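Local atomic coordinates of major capsid protein P2 (Pseudoalteromonas phage pm2, PDB entry 2VVF), a protein that assembles as a double jelly-roll homotrimer into the icosahedral capsid that encloses the membrane of this marine lipid-containing bacteriophage. Residues 67-71 with 72-76. Residues are numbered along the deposited sequence; the frame is centred on the assembly and turned at random.
Sequences LENTR and HKRKI
Asn-69 and Arg-74 close a Schellman motif at the C-terminal end of helix 63-71: Lys-73 takes a positive phi of 64°, Arg-74 N donates to Asn-69 O at 2.9 Å and Lys-73 N donates to Thr-70 O. Asn-69 and Arg-74 are joined again through their side chains. Arg-74 NH1 reaches Asn-69 OD1 at 2.9 Å, lying in the plane of the amide carbonyl, while the oxygen sits at the edge of the guanidinium. The extended chain of Arg-74 crosses Asn-69 at about a right angle, and Asn-69 ND2 turns to Ser-82 O, so both ends of the buried amide are bonded. His-72 CD2 lies 3.7 Å above the centre of the Arg-74 guanidinium, whose NE forms a salt bridge with Glu-89. Beyond the bend, Ile-76 CD1 packs on Asn-69 CB at 3.5 Å. On the other flank, the Arg-71 chain bends at chi3 (70°), bringing NH2 close to His-72 CE1; this guanidinium pairs with Asp-222, and His-72 ND1 bonds Lys-212 NZ. The turn leads from helix 63-71 toward strand 80-84 of the N-terminal jelly roll, with Arg-71 reaching strand 218-222 and His-72 the loop before it, in the C-terminal half.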
# COMPACT_ATOMS: atom_id res chain seq x y z
N LEU A 67 -18.98 2.42 -8.52
CA LEU A 67 -18.62 3.59 -7.73
C LEU A 67 -18.09 3.17 -6.36
O LEU A 67 -17.19 3.80 -5.80
CB LEU A 67 -19.82 4.53 -7.58
CG LEU A 67 -20.33 5.13 -8.90
CD1 LEU A 67 -21.54 6.01 -8.66
CD2 LEU A 67 -19.22 5.91 -9.59
N GLU A 68 -18.65 2.09 -5.83
CA GLU A 68 -18.22 1.57 -4.54
C GLU A 68 -16.76 1.15 -4.62
O GLU A 68 -15.98 1.40 -3.70
CB GLU A 68 -19.09 0.37 -4.15
CG GLU A 68 -18.49 -0.51 -3.05
CD GLU A 68 -19.46 -1.57 -2.58
OE1 GLU A 68 -20.64 -1.24 -2.36
OE2 GLU A 68 -19.04 -2.74 -2.45
N ASN A 69 -16.40 0.51 -5.72
CA ASN A 69 -15.03 0.05 -5.93
C ASN A 69 -14.10 1.22 -6.25
O ASN A 69 -12.95 1.26 -5.81
CB ASN A 69 -14.97 -0.99 -7.06
CG ASN A 69 -15.69 -2.27 -6.70
OD1 ASN A 69 -15.78 -2.64 -5.52
ND2 ASN A 69 -16.21 -2.97 -7.71
N THR A 70 -14.61 2.18 -7.02
CA THR A 70 -13.84 3.36 -7.40
C THR A 70 -13.44 4.17 -6.17
O THR A 70 -12.32 4.68 -6.09
CB THR A 70 -14.62 4.24 -8.40
OG1 THR A 70 -15.01 3.46 -9.54
CG2 THR A 70 -13.77 5.41 -8.86
N ARG A 71 -14.35 4.28 -5.21
CA ARG A 71 -14.11 5.02 -3.98
C ARG A 71 -12.89 4.52 -3.21
O ARG A 71 -12.14 5.32 -2.64
CB ARG A 71 -15.34 4.99 -3.08
CG ARG A 71 -15.49 6.21 -2.20
CD ARG A 71 -16.63 6.04 -1.22
NE ARG A 71 -16.33 5.04 -0.20
CZ ARG A 71 -15.46 5.23 0.80
NH1 ARG A 71 -14.81 6.38 0.91
NH2 ARG A 71 -15.25 4.26 1.68
N HIS A 72 -12.71 3.21 -3.18
CA HIS A 72 -11.59 2.60 -2.47
C HIS A 72 -10.37 2.51 -3.37
O HIS A 72 -9.33 1.98 -2.98
CB HIS A 72 -11.96 1.20 -1.98
CG HIS A 72 -13.01 1.20 -0.91
ND1 HIS A 72 -12.76 1.64 0.37
CD2 HIS A 72 -14.30 0.81 -0.92
CE1 HIS A 72 -13.85 1.52 1.10
NE2 HIS A 72 -14.80 1.01 0.34
N LYS A 73 -10.51 3.04 -4.59
CA LYS A 73 -9.43 3.02 -5.57
C LYS A 73 -9.06 1.60 -5.97
O LYS A 73 -7.89 1.29 -6.17
CB LYS A 73 -8.20 3.76 -5.04
CG LYS A 73 -8.40 5.26 -4.91
CD LYS A 73 -7.19 6.02 -5.41
CE LYS A 73 -7.41 7.52 -5.34
NZ LYS A 73 -6.19 8.24 -4.89
N ARG A 74 -10.07 0.75 -6.09
CA ARG A 74 -9.85 -0.63 -6.51
C ARG A 74 -9.75 -0.66 -8.03
O ARG A 74 -10.23 0.25 -8.71
CB ARG A 74 -11.00 -1.53 -6.05
CG ARG A 74 -11.10 -1.70 -4.54
CD ARG A 74 -12.48 -2.18 -4.15
NE ARG A 74 -12.58 -2.46 -2.72
CZ ARG A 74 -13.72 -2.67 -2.08
NH1 ARG A 74 -14.87 -2.63 -2.74
NH2 ARG A 74 -13.72 -2.92 -0.77
N LYS A 75 -9.12 -1.69 -8.57
CA LYS A 75 -8.95 -1.81 -10.01
C LYS A 75 -10.28 -1.83 -10.75
O LYS A 75 -11.12 -2.70 -10.53
CB LYS A 75 -8.13 -3.06 -10.36
CG LYS A 75 -7.84 -3.22 -11.85
CD LYS A 75 -7.31 -1.93 -12.45
CE LYS A 75 -7.13 -2.08 -13.96
NZ LYS A 75 -6.92 -0.76 -14.62
N ILE A 76 -10.47 -0.85 -11.63
CA ILE A 76 -11.69 -0.74 -12.42
C ILE A 76 -11.39 -1.03 -13.88
O ILE A 76 -10.45 -0.47 -14.45
CB ILE A 76 -12.36 0.63 -12.25
CG1 ILE A 76 -12.74 0.87 -10.78
CG2 ILE A 76 -13.60 0.73 -13.14
CD1 ILE A 76 -13.78 -0.10 -10.25